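Local coordinates for signal recognition particle receptor FtsY (Sulfolobus acidocaldarius, PDB 5L3S), which is the receptor of the signal recognition particle, pairing a helical-bundle domain with a P-loop GTPase domain of the SRP54 type, at residues Q33-D36 / S40-V43; T44-E49 / L262-K267. All coordinates share one frame; numbering follows the deposited sequence.

Interaction 1 (Q33-D36 / S40-V43)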
ATOM      1  N   GLN B  33       4.749  20.116  -2.346  1.00 36.21           N
ATOM      2  CA  GLN B  33       3.353  19.814  -2.062  1.00 35.35           C
ATOM      3  C   GLN B  33       2.883  18.595  -2.860  1.00 31.88           C
ATOM      4  O   GLN B  33       2.259  17.688  -2.309  1.00 31.37           O
ATOM      5  CB  GLN B  33       2.464  21.035  -2.358  1.00 35.44           C
ATOM      6  CG  GLN B  33       0.999  20.825  -1.988  1.00 44.13           C
ATOM      7  CD  GLN B  33       0.219  22.130  -1.886  1.00 60.85           C
ATOM      8  OE1 GLN B  33       0.761  23.216  -2.116  1.00 63.43           O
ATOM      9  NE2 GLN B  33      -1.061  22.027  -1.537  1.00 63.52           N
ATOM     10  N   LEU B  34       3.185  18.571  -4.155  1.00 26.57           N
ATOM     11  CA  LEU B  34       2.822  17.429  -4.994  1.00 26.41           C
ATOM     12  C   LEU B  34       3.552  16.157  -4.552  1.00 26.57           C
ATOM     13  O   LEU B  34       2.949  15.087  -4.472  1.00 28.35           O
ATOM     14  CB  LEU B  34       3.121  17.717  -6.468  1.00 29.15           C
ATOM     15  CG  LEU B  34       2.322  18.878  -7.094  1.00 30.72           C
ATOM     16  CD1 LEU B  34       2.850  19.245  -8.475  1.00 30.02           C
ATOM     17  CD2 LEU B  34       0.869  18.511  -7.154  1.00 29.30           C
ATOM     18  N   LEU B  35       4.847  16.268  -4.269  1.00 25.94           N
ATOM     19  CA  LEU B  35       5.626  15.093  -3.852  1.00 24.99           C
ATOM     20  C   LEU B  35       5.047  14.519  -2.566  1.00 30.30           C
ATOM     21  O   LEU B  35       4.901  13.299  -2.427  1.00 28.11           O
ATOM     22  CB  LEU B  35       7.109  15.445  -3.640  1.00 26.28           C
ATOM     23  CG  LEU B  35       7.944  15.803  -4.883  1.00 31.69           C
ATOM     24  CD1 LEU B  35       9.358  16.256  -4.477  1.00 28.60           C
ATOM     25  CD2 LEU B  35       8.024  14.618  -5.843  1.00 32.59           C
ATOM     26  N   ASP B  36       4.706  15.406  -1.635  1.00 29.09           N
ATOM     27  CA  ASP B  36       4.089  15.009  -0.373  1.00 31.37           C
ATOM     28  C   ASP B  36       2.738  14.334  -0.600  1.00 33.22           C
ATOM     29  O   ASP B  36       2.277  13.562   0.235  1.00 29.05           O
ATOM     30  CB  ASP B  36       3.895  16.226   0.535  1.00 31.16           C
ATOM     31  CG  ASP B  36       3.396  15.842   1.924  1.00 46.95           C
ATOM     32  OD1 ASP B  36       3.992  14.940   2.557  1.00 52.38           O
ATOM     33  OD2 ASP B  36       2.397  16.432   2.383  1.00 47.08           O
ATOM     34  N   SER B  40       4.258  11.088  -8.159  1.00 28.04           N
ATOM     35  CA  SER B  40       5.637  10.622  -8.296  1.00 34.29           C
ATOM     36  C   SER B  40       6.559  11.727  -8.797  1.00 31.39           C
ATOM     37  O   SER B  40       6.099  12.697  -9.402  1.00 27.84           O
ATOM     38  CB  SER B  40       5.716   9.414  -9.228  1.00 41.20           C
ATOM     39  OG  SER B  40       5.729   9.828 -10.581  1.00 43.86           O
ATOM     40  N   TYR B  41       7.857  11.572  -8.537  1.00 30.17           N
ATOM     41  CA  TYR B  41       8.848  12.601  -8.834  1.00 31.80           C
ATOM     42  C   TYR B  41       8.831  12.989 -10.309  1.00 38.86           C
ATOM     43  O   TYR B  41       8.836  14.180 -10.660  1.00 30.64           O
ATOM     44  CB  TYR B  41      10.254  12.118  -8.453  1.00 33.65           C
ATOM     45  CG  TYR B  41      11.300  13.212  -8.460  1.00 33.04           C
ATOM     46  CD1 TYR B  41      11.723  13.804  -7.277  1.00 42.93           C
ATOM     47  CD2 TYR B  41      11.862  13.662  -9.657  1.00 36.07           C
ATOM     48  CE1 TYR B  41      12.685  14.815  -7.283  1.00 48.82           C
ATOM     49  CE2 TYR B  41      12.812  14.665  -9.672  1.00 40.34           C
ATOM     50  CZ  TYR B  41      13.220  15.238  -8.486  1.00 47.81           C
ATOM     51  OH  TYR B  41      14.167  16.235  -8.513  1.00 54.08           O
ATOM     52  N   GLU B  42       8.822  11.972 -11.164  1.00 32.92           N
ATOM     53  CA  GLU B  42       8.911  12.167 -12.606  1.00 39.06           C
ATOM     54  C   GLU B  42       7.684  12.903 -13.178  1.00 32.91           C
ATOM     55  O   GLU B  42       7.810  13.742 -14.065  1.00 35.19           O
ATOM     56  CB  GLU B  42       9.120  10.813 -13.297  1.00 56.22           C
ATOM     57  CG  GLU B  42      10.422  10.080 -12.897  1.00 66.18           C
ATOM     58  CD  GLU B  42      10.377   9.398 -11.514  1.00 70.29           C
ATOM     59  OE1 GLU B  42       9.274   9.108 -10.996  1.00 57.48           O
ATOM     60  OE2 GLU B  42      11.463   9.152 -10.942  1.00 76.17           O
ATOM     61  N   VAL B  43       6.501  12.584 -12.662  1.00 29.89           N
ATOM     62  CA  VAL B  43       5.273  13.237 -13.105  1.00 31.82           C
ATOM     63  C   VAL B  43       5.191  14.667 -12.564  1.00 32.43           C
ATOM     64  O   VAL B  43       4.803  15.592 -13.278  1.00 27.61           O
ATOM     65  CB  VAL B  43       4.034  12.421 -12.680  1.00 28.30           C
ATOM     66  CG1 VAL B  43       2.740  13.196 -12.945  1.00 25.88           C
ATOM     67  CG2 VAL B  43       4.033  11.092 -13.411  1.00 30.29           C
TER
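The Tyr41 ring meets the end of Leu35 obliquely, so that methyl CD2 sits neither squarely over a face nor in the ring plane; CD2 of Leu35 lies 4.0 Å from CD1 of Tyr41. The same methyl comes nearer still to the backbone, with Leu35 CD2 3.7 Å from Tyr41 CA, and so packs into the corner between the first turn of helix 41-55 and the ring that leaves it. With CG beside the backbone N (chi1 -69°) and the chain then extended (chi2 175°), the end of Leu35 comes nearer to helix 41-55 than its CB bond alone would suggest. The carbonyl carbon of Ser40 lies a little further from Leu35 CD2, at 4.4 Å. Ser40 is the N-cap of helix 41-55, and its own O receives Thr44 OG1 in a hydrogen bond. Leu35 also touches Thr44 one turn further on, and an apolar side chain of another protein chain packs on it, while Tyr41 and Glu42 meet polar side chains of that chain. With one leucine methyl against a ring and a backbone, the contact between helices 20-36 and 41-55 is apolar and rests on shape rather than on directed bonds.

Interaction 2 (T44-E49 / L262-K267); sequences TEKILE and LAYELK
Ile47 lays its CG1 over one face of the Tyr264 ring, 4.0 Å from the centroid and 21° off the ring normal, a CH-pi contact. It is displaced towards the CE2 side, where Ile47 CG1 and Tyr264 CE2 are 3.7 Å apart. Ile47 and Tyr264 run past each other in opposite directions. The tyrosine reaches across because its CG stands anti to the backbone N (chi1 -171°), which sends the ring out from helix 258-266 until its hydroxyl arrives beside helix 41-55; there Tyr264 OH lies 3.7 Å from Lys46 CB and is hydrogen-bonded to Asp50, one turn beyond Lys46. The ring is thus held both at its face and at its far end, and Glu265 OE2 lies at its edge, in its plane. Lys46 is extended beyond CG and passes the ring obliquely, its CB and CD near Tyr264 CE1. Its ammonium ends at Glu265, whose chain is bent at chi2 and crosses the lysine at about a right angle. The resulting salt bridge, 3.3 Å from Lys46 NZ to Glu265 OE2, includes only a weak hydrogen bond; the other carboxylate oxygen, OE1, is engaged by Arg234 of helix 228-239, so the carboxylate is probably shared between two cations. Ile47 also packs on Leu74 of helix 66-85. The two short helical segments pass nearly perpendicular (88°) with axes 11.4 Å apart, a wide spacing bridged by long side chains, and the arrangement is an interdomain helix-helix interface between the N-terminal helical bundle and the P-loop GTPase domain of an SRP receptor.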
ATOM      1  N   THR B  44       5.566  14.836 -11.302  1.00 32.28           N
ATOM      2  CA  THR B  44       5.653  16.164 -10.687  1.00 31.30           C
ATOM      3  C   THR B  44       6.543  17.099 -11.494  1.00 30.59           C
ATOM      4  O   THR B  44       6.169  18.242 -11.776  1.00 31.28           O
ATOM      5  CB  THR B  44       6.151  16.052  -9.241  1.00 34.09           C
ATOM      6  OG1 THR B  44       5.102  15.507  -8.435  1.00 30.52           O
ATOM      7  CG2 THR B  44       6.549  17.411  -8.678  1.00 33.84           C
ATOM      8  N   GLU B  45       7.718  16.616 -11.880  1.00 33.85           N
ATOM      9  CA  GLU B  45       8.622  17.427 -12.692  1.00 34.90           C
ATOM     10  C   GLU B  45       8.009  17.848 -14.040  1.00 36.89           C
ATOM     11  O   GLU B  45       8.103  19.015 -14.438  1.00 35.88           O
ATOM     12  CB  GLU B  45       9.945  16.705 -12.913  1.00 38.17           C
ATOM     13  CG  GLU B  45      10.964  17.549 -13.664  1.00 59.97           C
ATOM     14  CD  GLU B  45      12.364  16.972 -13.601  1.00 77.86           C
ATOM     15  OE1 GLU B  45      12.541  15.893 -12.989  1.00 78.67           O
ATOM     16  OE2 GLU B  45      13.285  17.604 -14.167  1.00 84.67           O
ATOM     17  N   LYS B  46       7.378  16.908 -14.740  1.00 32.42           N
ATOM     18  CA  LYS B  46       6.800  17.222 -16.052  1.00 31.29           C
ATOM     19  C   LYS B  46       5.665  18.228 -15.918  1.00 31.20           C
ATOM     20  O   LYS B  46       5.559  19.163 -16.699  1.00 32.62           O
ATOM     21  CB  LYS B  46       6.295  15.959 -16.749  1.00 44.86           C
ATOM     22  CG  LYS B  46       7.386  15.031 -17.252  1.00 48.36           C
ATOM     23  CD  LYS B  46       6.789  13.704 -17.702  1.00 53.61           C
ATOM     24  CE  LYS B  46       7.822  12.797 -18.348  1.00 56.46           C
ATOM     25  NZ  LYS B  46       7.290  11.408 -18.514  1.00 56.32           N
ATOM     26  N   ILE B  47       4.822  18.040 -14.912  1.00 30.05           N
ATOM     27  CA  ILE B  47       3.694  18.939 -14.703  1.00 33.99           C
ATOM     28  C   ILE B  47       4.160  20.362 -14.399  1.00 32.30           C
ATOM     29  O   ILE B  47       3.588  21.344 -14.896  1.00 34.25           O
ATOM     30  CB  ILE B  47       2.783  18.403 -13.582  1.00 38.84           C
ATOM     31  CG1 ILE B  47       1.915  17.275 -14.137  1.00 42.27           C
ATOM     32  CG2 ILE B  47       1.901  19.502 -13.015  1.00 39.53           C
ATOM     33  CD1 ILE B  47       1.091  16.585 -13.094  1.00 49.01           C
ATOM     34  N   LEU B  48       5.210  20.477 -13.597  1.00 30.71           N
ATOM     35  CA  LEU B  48       5.719  21.791 -13.239  1.00 31.59           C
ATOM     36  C   LEU B  48       6.484  22.443 -14.393  1.00 32.96           C
ATOM     37  O   LEU B  48       6.516  23.674 -14.518  1.00 34.00           O
ATOM     38  CB  LEU B  48       6.595  21.693 -11.993  1.00 31.20           C
ATOM     39  CG  LEU B  48       5.815  21.333 -10.731  1.00 34.98           C
ATOM     40  CD1 LEU B  48       6.759  21.287  -9.565  1.00 30.21           C
ATOM     41  CD2 LEU B  48       4.690  22.333 -10.482  1.00 36.91           C
ATOM     42  N   GLU B  49       7.115  21.619 -15.225  1.00 41.38           N
ATOM     43  CA  GLU B  49       7.762  22.133 -16.432  1.00 44.20           C
ATOM     44  C   GLU B  49       6.700  22.641 -17.397  1.00 43.25           C
ATOM     45  O   GLU B  49       6.900  23.665 -18.053  1.00 42.70           O
ATOM     46  CB  GLU B  49       8.620  21.062 -17.112  1.00 52.23           C
ATOM     47  CG  GLU B  49       9.954  20.796 -16.435  1.00 55.39           C
ATOM     48  CD  GLU B  49      10.867  22.007 -16.457  1.00 69.68           C
ATOM     49  OE1 GLU B  49      11.028  22.614 -17.540  1.00 74.32           O
ATOM     50  OE2 GLU B  49      11.417  22.359 -15.388  1.00 70.48           O
ATOM     51  N   LEU B 262      -1.906   8.717 -13.015  1.00 29.23           N
ATOM     52  CA  LEU B 262      -2.659   7.816 -13.880  1.00 35.99           C
ATOM     53  C   LEU B 262      -3.250   8.534 -15.092  1.00 33.77           C
ATOM     54  O   LEU B 262      -3.134   8.067 -16.226  1.00 32.64           O
ATOM     55  CB  LEU B 262      -3.794   7.179 -13.090  1.00 33.04           C
ATOM     56  CG  LEU B 262      -3.422   6.061 -12.137  1.00 36.38           C
ATOM     57  CD1 LEU B 262      -4.637   5.706 -11.311  1.00 29.51           C
ATOM     58  CD2 LEU B 262      -2.960   4.890 -12.963  1.00 35.56           C
ATOM     59  N   ALA B 263      -3.896   9.665 -14.838  1.00 29.40           N
ATOM     60  CA  ALA B 263      -4.477  10.455 -15.910  1.00 29.58           C
ATOM     61  C   ALA B 263      -3.383  11.030 -16.798  1.00 37.71           C
ATOM     62  O   ALA B 263      -3.461  10.946 -18.024  1.00 35.02           O
ATOM     63  CB  ALA B 263      -5.340  11.564 -15.340  1.00 36.17           C
ATOM     64  N   TYR B 264      -2.354  11.601 -16.176  1.00 37.38           N
ATOM     65  CA  TYR B 264      -1.313  12.299 -16.923  1.00 36.31           C
ATOM     66  C   TYR B 264      -0.466  11.340 -17.767  1.00 35.07           C
ATOM     67  O   TYR B 264      -0.221  11.600 -18.940  1.00 37.76           O
ATOM     68  CB  TYR B 264      -0.431  13.135 -15.976  1.00 32.22           C
ATOM     69  CG  TYR B 264       0.538  14.054 -16.669  1.00 35.10           C
ATOM     70  CD1 TYR B 264       1.816  13.628 -17.005  1.00 39.89           C
ATOM     71  CD2 TYR B 264       0.175  15.360 -16.990  1.00 37.80           C
ATOM     72  CE1 TYR B 264       2.703  14.478 -17.643  1.00 39.14           C
ATOM     73  CE2 TYR B 264       1.051  16.209 -17.619  1.00 39.75           C
ATOM     74  CZ  TYR B 264       2.311  15.766 -17.947  1.00 39.13           C
ATOM     75  OH  TYR B 264       3.178  16.626 -18.583  1.00 44.28           O
ATOM     76  N   GLU B 265      -0.031  10.235 -17.172  1.00 34.67           N
ATOM     77  CA  GLU B 265       0.822   9.260 -17.857  1.00 39.43           C
ATOM     78  C   GLU B 265       0.093   8.213 -18.698  1.00 39.93           C
ATOM     79  O   GLU B 265       0.543   7.876 -19.790  1.00 44.23           O
ATOM     80  CB  GLU B 265       1.686   8.504 -16.843  1.00 35.14           C
ATOM     81  CG  GLU B 265       2.802   9.320 -16.279  1.00 40.82           C
ATOM     82  CD  GLU B 265       3.808   9.679 -17.338  1.00 51.40           C
ATOM     83  OE1 GLU B 265       4.173   8.782 -18.128  1.00 52.15           O
ATOM     84  OE2 GLU B 265       4.221  10.855 -17.385  1.00 54.07           O
ATOM     85  N   LEU B 266      -1.001   7.673 -18.171  1.00 35.25           N
ATOM     86  CA  LEU B 266      -1.615   6.478 -18.752  1.00 37.15           C
ATOM     87  C   LEU B 266      -2.997   6.719 -19.348  1.00 39.02           C
ATOM     88  O   LEU B 266      -3.586   5.807 -19.925  1.00 38.51           O
ATOM     89  CB  LEU B 266      -1.713   5.373 -17.701  1.00 29.49           C
ATOM     90  CG  LEU B 266      -0.383   4.979 -17.053  1.00 31.53           C
ATOM     91  CD1 LEU B 266      -0.587   3.907 -15.995  1.00 33.03           C
ATOM     92  CD2 LEU B 266       0.585   4.524 -18.121  1.00 37.45           C
ATOM     93  N   LYS B 267      -3.500   7.943 -19.204  1.00 34.49           N
ATOM     94  CA  LYS B 267      -4.866   8.274 -19.594  1.00 39.85           C
ATOM     95  C   LYS B 267      -5.879   7.315 -18.989  1.00 34.10           C
ATOM     96  O   LYS B 267      -6.835   6.924 -19.655  1.00 35.44           O
ATOM     97  CB  LYS B 267      -5.023   8.327 -21.127  1.00 42.44           C
ATOM     98  CG  LYS B 267      -4.266   9.476 -21.778  1.00 47.08           C
ATOM     99  CD  LYS B 267      -4.523  10.755 -21.007  1.00 57.95           C
ATOM    100  CE  LYS B 267      -3.414  11.777 -21.191  1.00 65.25           C
ATOM    101  NZ  LYS B 267      -3.519  12.855 -20.170  1.00 64.55           N
TER

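In the fold
Helix 41-55 serves both contacts, its first turn in interaction 1 and the following turns in interaction 2, and their centres lie about 9 Å apart. Interaction 1 is local and buried, joining consecutive helices of the bundle across a short connection, with purely apolar chemistry. Interaction 2 is partly buried and joins segments more than two hundred residues apart in sequence, one from the bundle and one from the GTPase domain; it combines an aromatic contact with a charge pair whose lysine is exposed. The two touch directly: Val43 CG2 packs 3.6 Å from Glu265 CG, and Leu34 CB lies 3.6 Å from Thr44 OG1, so the two contacts adjoin where the bundle meets the GTPase domain.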